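Local atomic coordinates of acetylxylan esterase / glucomannan deacetylase (Cellvibrio japonicus, PDB entry 2WAA), a protein that removes acetyl groups from plant cell wall xylan and glucomannan, acting as a carbohydrate esterase of family CE2. Residues I148-G153 with D311-H316; W160-E165 with P317-H322; G168-K173 with A324-L329; I65-D70 with T75-D80. All coordinates share one frame; numbering follows the deposited sequence.

Contact 1: I148-G153 with D311-H316. With ACT (acetate ion), chain C.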
# COMPACT_ATOMS: atom_id res chain seq x y z
N ILE A 148 12.35 1.08 -5.03
CA ILE A 148 12.63 2.47 -4.64
C ILE A 148 13.97 2.58 -3.92
O ILE A 148 14.70 3.59 -4.11
CB ILE A 148 11.46 3.05 -3.82
CG1 ILE A 148 10.25 3.21 -4.79
CG2 ILE A 148 11.83 4.36 -3.12
CD1 ILE A 148 9.00 3.68 -4.10
N ASP A 149 14.31 1.59 -3.09
CA ASP A 149 15.54 1.69 -2.28
C ASP A 149 16.69 0.87 -2.86
O ASP A 149 17.50 0.33 -2.12
CB ASP A 149 15.33 1.30 -0.79
CG ASP A 149 14.64 2.39 0.03
OD1 ASP A 149 14.42 3.53 -0.46
OD2 ASP A 149 14.26 2.10 1.20
N ARG A 150 16.75 0.79 -4.19
CA ARG A 150 17.79 0.03 -4.86
C ARG A 150 19.10 0.72 -4.54
O ARG A 150 19.15 1.92 -4.32
CB ARG A 150 17.58 0.09 -6.39
CG ARG A 150 17.98 1.47 -6.98
CD ARG A 150 17.47 1.70 -8.43
NE ARG A 150 16.00 1.78 -8.46
CZ ARG A 150 15.23 1.71 -9.54
NH1 ARG A 150 15.76 1.62 -10.77
NH2 ARG A 150 13.91 1.76 -9.36
N VAL A 151 20.19 -0.02 -4.61
CA VAL A 151 21.50 0.61 -4.49
C VAL A 151 22.37 -0.00 -5.57
O VAL A 151 22.31 -1.20 -5.80
CB VAL A 151 22.09 0.31 -3.11
CG1 VAL A 151 23.63 0.44 -3.12
CG2 VAL A 151 21.43 1.21 -2.10
N ALA A 152 23.11 0.84 -6.28
CA ALA A 152 23.92 0.34 -7.40
C ALA A 152 24.91 -0.74 -6.91
O ALA A 152 25.53 -0.59 -5.87
CB ALA A 152 24.66 1.48 -8.04
N GLY A 153 25.00 -1.86 -7.63
CA GLY A 153 25.89 -2.94 -7.19
C GLY A 153 25.21 -4.12 -6.50
O GLY A 153 25.73 -5.25 -6.52
N ASP A 311 16.17 3.24 -14.14
CA ASP A 311 17.59 3.57 -14.41
C ASP A 311 18.27 2.32 -14.91
O ASP A 311 17.60 1.31 -15.18
CB ASP A 311 18.32 4.19 -13.20
CG ASP A 311 18.47 3.23 -12.00
OD1 ASP A 311 18.23 2.01 -12.10
OD2 ASP A 311 18.85 3.75 -10.92
N ASN A 312 19.59 2.37 -15.05
CA ASN A 312 20.28 1.24 -15.64
C ASN A 312 20.08 -0.04 -14.87
O ASN A 312 19.94 -1.09 -15.48
CB ASN A 312 21.77 1.54 -15.79
CG ASN A 312 22.03 2.53 -16.90
OD1 ASN A 312 21.24 2.63 -17.84
ND2 ASN A 312 23.13 3.28 -16.78
N SER A 313 20.01 0.06 -13.54
CA SER A 313 19.88 -1.15 -12.70
C SER A 313 18.50 -1.81 -12.69
O SER A 313 18.41 -2.99 -12.38
CB SER A 313 20.30 -0.87 -11.26
OG SER A 313 19.56 0.21 -10.70
N ASP A 314 17.44 -1.05 -12.96
CA ASP A 314 16.08 -1.62 -12.86
C ASP A 314 15.12 -0.66 -13.57
O ASP A 314 15.19 0.56 -13.37
CB ASP A 314 15.75 -1.81 -11.39
CG ASP A 314 14.55 -2.72 -11.15
OD1 ASP A 314 13.48 -2.37 -11.65
OD2 ASP A 314 14.68 -3.79 -10.47
N ALA A 315 14.25 -1.19 -14.43
CA ALA A 315 13.27 -0.35 -15.15
C ALA A 315 12.17 0.19 -14.26
O ALA A 315 11.45 1.09 -14.67
CB ALA A 315 12.64 -1.14 -16.31
N HIS A 316 12.00 -0.34 -13.03
CA HIS A 316 10.97 0.22 -12.15
C HIS A 316 11.33 1.66 -11.83
O HIS A 316 12.50 1.98 -11.67
CB HIS A 316 10.86 -0.56 -10.83
CG HIS A 316 10.16 -1.88 -10.96
ND1 HIS A 316 10.83 -3.02 -11.32
CD2 HIS A 316 8.87 -2.23 -10.76
CE1 HIS A 316 9.97 -4.03 -11.36
NE2 HIS A 316 8.77 -3.58 -11.04
C ACT C . 5.24 -4.80 -12.08
O ACT C . 6.35 -5.43 -12.08
OXT ACT C . 4.36 -5.26 -11.32
CH3 ACT C . 4.97 -3.58 -12.92

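Contact 2: W160-E165 with P317-H322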
# COMPACT_ATOMS: atom_id res chain seq x y z
N TRP A 160 14.77 -3.64 -1.18
CA TRP A 160 14.59 -2.59 -2.15
C TRP A 160 13.19 -1.96 -2.14
O TRP A 160 13.00 -0.91 -2.75
CB TRP A 160 14.86 -3.16 -3.55
CG TRP A 160 16.32 -3.31 -3.88
CD1 TRP A 160 17.38 -3.52 -3.01
CD2 TRP A 160 16.87 -3.33 -5.19
NE1 TRP A 160 18.55 -3.61 -3.72
CE2 TRP A 160 18.27 -3.52 -5.06
CE3 TRP A 160 16.31 -3.22 -6.47
CZ2 TRP A 160 19.13 -3.57 -6.16
CZ3 TRP A 160 17.16 -3.26 -7.57
CH2 TRP A 160 18.55 -3.45 -7.41
N TRP A 161 12.21 -2.59 -1.49
CA TRP A 161 10.88 -2.01 -1.46
C TRP A 161 10.74 -0.88 -0.41
O TRP A 161 11.23 -1.01 0.72
CB TRP A 161 9.84 -3.09 -1.12
CG TRP A 161 9.36 -3.92 -2.28
CD1 TRP A 161 8.07 -3.99 -2.73
CD2 TRP A 161 10.11 -4.84 -3.10
NE1 TRP A 161 7.97 -4.87 -3.79
CE2 TRP A 161 9.19 -5.41 -4.04
CE3 TRP A 161 11.46 -5.25 -3.14
CZ2 TRP A 161 9.57 -6.34 -5.01
CZ3 TRP A 161 11.84 -6.21 -4.11
CH2 TRP A 161 10.90 -6.72 -5.04
N ASN A 162 10.07 0.20 -0.77
CA ASN A 162 9.87 1.30 0.18
C ASN A 162 8.48 1.86 0.00
O ASN A 162 8.19 2.48 -1.02
CB ASN A 162 10.95 2.34 -0.07
CG ASN A 162 10.91 3.47 0.94
OD1 ASN A 162 9.87 3.73 1.57
ND2 ASN A 162 12.01 4.21 1.03
N ALA A 163 7.59 1.66 0.97
CA ALA A 163 6.20 2.11 0.83
C ALA A 163 6.05 3.61 1.10
O ALA A 163 5.33 4.31 0.37
CB ALA A 163 5.29 1.31 1.83
N ARG A 164 6.73 4.11 2.15
CA ARG A 164 6.59 5.51 2.58
C ARG A 164 6.93 6.49 1.47
O ARG A 164 6.36 7.59 1.42
CB ARG A 164 7.58 5.86 3.72
CG ARG A 164 7.24 5.58 5.14
CD ARG A 164 8.60 5.47 6.00
NE ARG A 164 9.65 6.41 5.53
CZ ARG A 164 10.87 6.10 5.06
NH1 ARG A 164 11.37 4.83 4.96
NH2 ARG A 164 11.64 7.10 4.68
N GLU A 165 7.92 6.13 0.64
CA GLU A 165 8.39 6.99 -0.43
C GLU A 165 7.85 6.64 -1.79
O GLU A 165 8.29 7.21 -2.81
CB GLU A 165 9.93 7.03 -0.43
CG GLU A 165 10.36 7.69 0.88
CD GLU A 165 11.82 7.95 0.98
OE1 GLU A 165 12.55 7.01 1.32
OE2 GLU A 165 12.21 9.11 0.71
N PRO A 317 10.32 2.55 -11.70
CA PRO A 317 10.63 3.94 -11.41
C PRO A 317 11.51 4.08 -10.16
O PRO A 317 11.30 3.37 -9.14
CB PRO A 317 9.24 4.56 -11.21
CG PRO A 317 8.35 3.78 -12.20
CD PRO A 317 8.90 2.35 -12.09
N THR A 318 12.46 5.01 -10.23
CA THR A 318 13.33 5.27 -9.09
C THR A 318 12.62 6.09 -8.00
O THR A 318 11.51 6.59 -8.18
CB THR A 318 14.54 6.13 -9.53
OG1 THR A 318 14.07 7.37 -10.08
CG2 THR A 318 15.39 5.41 -10.58
N LYS A 319 13.30 6.22 -6.85
CA LYS A 319 12.81 7.08 -5.77
C LYS A 319 12.54 8.48 -6.28
O LYS A 319 11.47 9.04 -6.00
CB LYS A 319 13.82 7.11 -4.62
CG LYS A 319 13.43 8.09 -3.45
CD LYS A 319 14.42 7.97 -2.26
CE LYS A 319 14.30 6.52 -1.69
NZ LYS A 319 15.25 6.11 -0.52
N ASP A 320 13.46 9.09 -7.03
CA ASP A 320 13.14 10.46 -7.48
C ASP A 320 11.98 10.50 -8.50
O ASP A 320 11.22 11.46 -8.56
CB ASP A 320 14.37 11.13 -8.08
CG ASP A 320 15.38 11.48 -7.01
OD1 ASP A 320 15.00 11.59 -5.81
OD2 ASP A 320 16.57 11.64 -7.37
N GLN A 321 11.86 9.46 -9.32
CA GLN A 321 10.73 9.35 -10.23
C GLN A 321 9.39 9.21 -9.47
O GLN A 321 8.38 9.81 -9.86
CB GLN A 321 10.95 8.21 -11.20
CG GLN A 321 12.05 8.60 -12.22
CD GLN A 321 12.66 7.44 -12.96
OE1 GLN A 321 12.22 6.28 -12.84
NE2 GLN A 321 13.71 7.74 -13.72
N HIS A 322 9.37 8.41 -8.41
CA HIS A 322 8.14 8.35 -7.58
C HIS A 322 7.77 9.73 -7.04
O HIS A 322 6.61 10.08 -6.97
CB HIS A 322 8.33 7.37 -6.43
CG HIS A 322 7.99 5.96 -6.79
ND1 HIS A 322 6.77 5.39 -6.52
CD2 HIS A 322 8.73 5.00 -7.41
CE1 HIS A 322 6.75 4.14 -6.97
NE2 HIS A 322 7.94 3.87 -7.52
O HOH W 1 10.03 9.08 -3.55

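Contact 3: G168-K173 with A324-L329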
# COMPACT_ATOMS: atom_id res chain seq x y z
N GLY A 168 2.14 6.63 -4.19
CA GLY A 168 0.79 6.53 -3.56
C GLY A 168 0.82 7.13 -2.15
O GLY A 168 -0.07 7.90 -1.79
N MET A 169 1.86 6.81 -1.38
CA MET A 169 1.96 7.37 -0.02
C MET A 169 2.35 8.86 -0.03
O MET A 169 1.81 9.64 0.78
CB MET A 169 2.85 6.53 0.89
CG MET A 169 2.36 5.06 1.02
SD MET A 169 2.94 4.28 2.57
CE MET A 169 1.62 4.70 3.71
N LEU A 170 3.21 9.27 -0.97
CA LEU A 170 3.57 10.70 -1.07
C LEU A 170 2.37 11.53 -1.48
O LEU A 170 2.20 12.62 -0.95
CB LEU A 170 4.69 10.93 -2.10
CG LEU A 170 6.01 10.32 -1.68
CD1 LEU A 170 6.98 10.46 -2.83
CD2 LEU A 170 6.52 11.04 -0.45
N THR A 171 1.55 11.01 -2.42
CA THR A 171 0.36 11.69 -2.88
C THR A 171 -0.67 11.84 -1.72
O THR A 171 -1.23 12.93 -1.54
CB THR A 171 -0.26 10.96 -4.08
OG1 THR A 171 0.69 10.97 -5.17
CG2 THR A 171 -1.53 11.62 -4.53
N ALA A 172 -0.91 10.75 -0.99
CA ALA A 172 -1.82 10.77 0.18
C ALA A 172 -1.35 11.79 1.22
O ALA A 172 -2.19 12.54 1.74
CB ALA A 172 -1.95 9.39 0.81
N LYS A 173 -0.06 11.80 1.50
CA LYS A 173 0.51 12.79 2.46
C LYS A 173 0.28 14.23 1.97
O LYS A 173 -0.27 15.07 2.70
CB LYS A 173 2.02 12.55 2.64
CG LYS A 173 2.67 13.52 3.62
CD LYS A 173 4.16 13.19 3.65
CE LYS A 173 4.83 13.74 4.91
NZ LYS A 173 5.25 15.14 4.62
N ALA A 324 8.44 12.54 -8.48
CA ALA A 324 7.92 13.27 -9.65
C ALA A 324 6.48 12.84 -9.93
O ALA A 324 5.62 13.67 -10.28
CB ALA A 324 8.80 13.05 -10.88
N MET A 325 6.20 11.53 -9.79
CA MET A 325 4.90 11.01 -10.09
C MET A 325 3.85 11.63 -9.14
O MET A 325 2.76 12.00 -9.55
CB MET A 325 4.90 9.46 -9.96
CG MET A 325 5.70 8.75 -11.05
SD MET A 325 5.81 6.98 -10.65
CE MET A 325 4.14 6.53 -10.55
N ALA A 326 4.21 11.78 -7.87
CA ALA A 326 3.28 12.36 -6.93
C ALA A 326 3.05 13.82 -7.28
O ALA A 326 1.93 14.30 -7.21
CB ALA A 326 3.84 12.21 -5.47
N ARG A 327 4.11 14.54 -7.66
CA ARG A 327 3.95 15.96 -8.09
C ARG A 327 3.07 16.15 -9.35
O ARG A 327 2.39 17.20 -9.52
CB ARG A 327 5.33 16.59 -8.30
CG ARG A 327 6.11 16.75 -7.00
CD ARG A 327 7.35 17.63 -7.25
NE ARG A 327 8.27 17.06 -8.23
CZ ARG A 327 9.33 16.32 -7.91
NH1 ARG A 327 9.61 16.07 -6.64
NH2 ARG A 327 10.12 15.85 -8.85
N GLU A 328 3.05 15.16 -10.25
CA GLU A 328 2.24 15.26 -11.45
C GLU A 328 0.80 14.89 -11.19
O GLU A 328 -0.11 15.47 -11.78
CB GLU A 328 2.76 14.33 -12.55
CG GLU A 328 3.90 14.86 -13.34
CD GLU A 328 4.10 14.04 -14.60
OE1 GLU A 328 3.48 12.96 -14.74
OE2 GLU A 328 4.86 14.48 -15.47
N LEU A 329 0.60 13.91 -10.31
CA LEU A 329 -0.72 13.35 -10.06
C LEU A 329 -1.50 14.26 -9.10
O LEU A 329 -2.68 14.49 -9.29
CB LEU A 329 -0.55 11.96 -9.44
CG LEU A 329 -1.77 11.27 -8.86
CD1 LEU A 329 -2.82 11.10 -10.00
CD2 LEU A 329 -1.39 9.91 -8.29

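Contact 4: I65-D70 with T75-D80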
# COMPACT_ATOMS: atom_id res chain seq x y z
N ILE A 65 10.14 -4.01 7.65
CA ILE A 65 9.35 -2.91 8.19
C ILE A 65 10.26 -1.70 8.42
O ILE A 65 11.50 -1.84 8.56
CB ILE A 65 8.69 -3.31 9.52
CG1 ILE A 65 9.78 -3.67 10.58
CG2 ILE A 65 7.67 -4.48 9.29
CD1 ILE A 65 9.25 -3.87 11.99
N ASP A 66 9.64 -0.51 8.45
CA ASP A 66 10.28 0.70 8.99
C ASP A 66 9.72 0.99 10.38
O ASP A 66 8.53 0.78 10.62
CB ASP A 66 9.98 1.94 8.12
CG ASP A 66 10.90 2.03 6.87
OD1 ASP A 66 12.08 1.66 6.96
OD2 ASP A 66 10.43 2.49 5.81
N VAL A 67 10.58 1.45 11.28
CA VAL A 67 10.14 1.83 12.61
C VAL A 67 10.55 3.30 12.73
O VAL A 67 11.69 3.64 12.45
CB VAL A 67 10.84 1.02 13.72
CG1 VAL A 67 10.38 1.56 15.14
CG2 VAL A 67 10.48 -0.48 13.61
N ILE A 68 9.61 4.16 13.06
CA ILE A 68 9.89 5.60 13.17
C ILE A 68 9.47 6.07 14.56
O ILE A 68 8.32 5.91 14.98
CB ILE A 68 9.17 6.41 12.11
CG1 ILE A 68 9.49 5.86 10.70
CG2 ILE A 68 9.56 7.90 12.23
CD1 ILE A 68 8.48 6.21 9.68
N ILE A 69 10.45 6.60 15.29
CA ILE A 69 10.25 7.06 16.67
C ILE A 69 10.29 8.58 16.65
O ILE A 69 11.27 9.14 16.17
CB ILE A 69 11.37 6.57 17.56
CG1 ILE A 69 11.53 5.05 17.46
CG2 ILE A 69 11.11 7.06 19.02
CD1 ILE A 69 10.24 4.30 17.81
N ASP A 70 9.20 9.22 17.08
CA ASP A 70 9.10 10.67 17.04
C ASP A 70 9.45 11.17 15.65
O ASP A 70 8.91 10.66 14.64
CB ASP A 70 9.97 11.28 18.15
CG ASP A 70 9.52 10.81 19.56
OD1 ASP A 70 8.30 10.72 19.76
OD2 ASP A 70 10.36 10.54 20.43
N THR A 75 14.25 3.38 10.93
CA THR A 75 15.17 2.25 10.99
C THR A 75 14.44 1.15 10.21
O THR A 75 13.27 0.86 10.51
CB THR A 75 15.44 1.82 12.44
OG1 THR A 75 16.10 2.89 13.13
CG2 THR A 75 16.34 0.53 12.51
N SER A 76 15.09 0.56 9.22
CA SER A 76 14.50 -0.57 8.50
C SER A 76 15.01 -1.89 9.07
O SER A 76 16.21 -2.05 9.28
CB SER A 76 14.84 -0.50 7.00
OG SER A 76 14.56 0.79 6.47
N ILE A 77 14.10 -2.82 9.32
CA ILE A 77 14.43 -4.10 9.97
C ILE A 77 13.82 -5.25 9.20
O ILE A 77 12.66 -5.16 8.78
CB ILE A 77 13.76 -4.09 11.37
CG1 ILE A 77 14.27 -2.87 12.15
CG2 ILE A 77 14.01 -5.46 12.14
CD1 ILE A 77 13.62 -2.81 13.58
N LYS A 78 14.58 -6.33 8.99
CA LYS A 78 14.06 -7.50 8.30
C LYS A 78 13.58 -8.49 9.38
O LYS A 78 14.30 -8.75 10.33
CB LYS A 78 15.16 -8.15 7.46
CG LYS A 78 14.66 -9.28 6.52
CD LYS A 78 15.87 -9.82 5.73
CE LYS A 78 15.43 -10.76 4.65
NZ LYS A 78 16.74 -11.17 3.92
N LEU A 79 12.36 -8.96 9.29
CA LEU A 79 11.81 -9.79 10.37
C LEU A 79 12.04 -11.29 10.11
O LEU A 79 11.68 -11.82 9.06
CB LEU A 79 10.28 -9.52 10.49
CG LEU A 79 9.90 -8.10 10.95
CD1 LEU A 79 8.39 -8.01 10.94
CD2 LEU A 79 10.45 -7.85 12.40
N ASP A 80 12.57 -11.97 11.11
CA ASP A 80 12.77 -13.43 11.06
C ASP A 80 11.44 -14.17 11.01
O ASP A 80 10.43 -13.66 11.46
CB ASP A 80 13.48 -13.83 12.35
CG ASP A 80 14.24 -15.14 12.23
OD1 ASP A 80 15.44 -15.08 11.86
OD2 ASP A 80 13.66 -16.21 12.56
O HOH W 2 13.96 3.90 14.65

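Contact 1: I148-G153 with D311-H316
Both segments are irregular loops, and the backbone of 311-316 turns D314 O and H316 O toward the guanidinium of R150. The arginine chain bends at chi3 (66°) to reach them. R150 NH2 gives H316 O a fairly straight bond of 2.7 Å, from above the carbonyl plane. R150 NH1 bonds D314 O at 2.9 Å and makes a salt bridge with D311 OD1 at 2.8 Å. The carboxylate of D311 stands almost perpendicular to the guanidinium (83°); OD1 lies at the edge of the arginine head, and NH1 sits above the carboxylate plane. S313 OG and D314 N also donate to D311 OD1, the latter in an Asx motif, and D314 CB lies over one guanidinium face, 3.5 Å from R150 NH1. This loop carries the probable charge-relay pair of an SGNH (GDSL-like) hydrolase. D314 OD1 takes H316 N on its anti lone pair and H316 ND1 on its syn lone pair, the latter at 2.7 Å in the ring plane, fixing the imidazole's rotation. R150 holds the backbone of both relay residues from the second shell, while K156 pairs with D314 OD2. H316 NE2 donates to an acetate oxygen, ACT O, at 3.2 Å and bonds weakly with the probable nucleophile, S141 OG; the acetate, probably from the crystallisation liquor, also bonds G186 N, N236 ND2 and S141 N, consistent with an oxyanion hole.

Contact 2: W160-E165 with P317-H322
E165 and K319 meet through a stretched, weak salt bridge, K319 NZ lying 3.4 Å from E165 OE1, in a place where several polar groups converge on that one oxygen. K319 belongs to the first turn of helix 319-337, which opens with a capping box: Q321 N donates to T318 OG1, and T318 N returns a bond to Q321 OE1. The lysine runs extended until it bends at chi3 (-64°), crossing the glutamate chain so that K319 CE comes within 3.5 Å of E165 OE1. Its stronger partner is D149, whose OD1 pairs with NZ outside these segments. From the anti side of the E165 carboxylate, slightly out of its plane, N162 ND2 bonds OE1 at 2.9 Å. N162 OD1 in turn accepts from E165 N in an Asx motif, so the asparagine holds both the backbone and the side chain of the glutamate. The guanidinium of R164 adds charge to the network without aiming an N-H at OE1, and it would probably help to keep E165 ionised. Deeper in, H322 CB rests 3.6 Å from E165 O, while H322 ND1 is engaged by Y167 N at the start of helix 167-174. The loop before that helix is therefore joined to the helix that follows the probable charge-relay loop. A single water spans the two backbones, donating to E165 O at 2.7 Å and to K319 O at 2.8 Å.

Contact 3: G168-K173 with A324-L329
T171 and A326 form the tight centre of this helix pair, their CA atoms 5.0 Å apart where the segment axes approach to 8.5 Å with a crossing angle of -45°. The methyl of A326 comes in beside the threonine hydroxyl, A326 CB lying 3.4 Å from T171 OG1. That hydroxyl points beside its own backbone N (chi1 -62°), where it bonds Y167 O one turn earlier; its polar end is satisfied within its own helix, and no hydrogen bond crosses the interface. L170 CB touches the same methyl from the neighbouring position, 3.7 Å from A326 CB. Farther along, the packing is looser: L329 crosses T171 at about a right angle, and L329 CD2 stays 3.9 Å from T171 OG1 and 4.1 Å from T171 CG2. On the side of L170 the interface gives way toward solvent, and R327, next to A326, turns its CB away from the other helix and is exposed. T171 also packs on T330 and L333, while M169 and A172 of its helix rest on strand 177-183. The small A326 side chain is consistent with the close approach of two helices flanking the parallel sheet, an arrangement characteristic of the three-layer alpha/beta/alpha fold of SGNH hydrolases.

Contact 4: I65-D70 with T75-D80
I65 faces I77 and V67 faces T75 as hydrogen-bonded pairs of an antiparallel beta hairpin, with D66 and S76 as the non-hydrogen-bonded pair between them. The strand segments run at 143° to each other, a marked twist, yet the backbone bonds continue from I65 N to I77 O (3.0 Å) through to V67 N and T75 O (2.9 Å). On the face bearing I65, V67, I77 and L79, the aliphatic branches fit into one another. The CG1 branch of I65, set between its own backbone N and carbonyl carbon (chi1 61°), leans over the partner strand to within 4.1 Å of I77 CB. Its other branch fills the notch beside L79: I65 CG2 meets L79 CD1 at 4.0 Å, the two chains crossing at about a right angle. In the opposite direction along the strand, I77 extends its chain so that I77 CD1 reaches V67 CG2 at 3.9 Å. V86 and L88 of strand 84-91 press on this apolar surface from the facing sheet, as expected inside the beta-sandwich of a CE2 N-terminal domain. The D66 face is different. S76 OG meets D66 OD1 at 2.7 Å in one of two serine conformers, so this bond is only provisional. At the exposed end a water joins V67 O and T75 OG1, 2.8 Å from the hydroxyl. The chemistry implies a two-sided hairpin, apolar toward the sandwich interior, while on its other face D66 OD2 pairs with R104 and with R164 of the loop before helix 167-174.

In the fold
From the N terminus, contact 4 comes first and closes a short hairpin, with four residues between its segments, in the N-terminal beta domain. The other three contacts lie in the GDSL-like domain and each spans about 150 residues. Their first segments follow in the order 148-153, 160-165, 168-173 and their second in the order 311-316, 317-322, 324-329, so the three loops cross one another. Contact 1 meets contact 2 where D149 N and W160 O come together. Contacts 2 and 3 share helix 319-337 and touch where A163 meets M169. Contact 2 reaches contact 4 through R164 and so ties the two domains together.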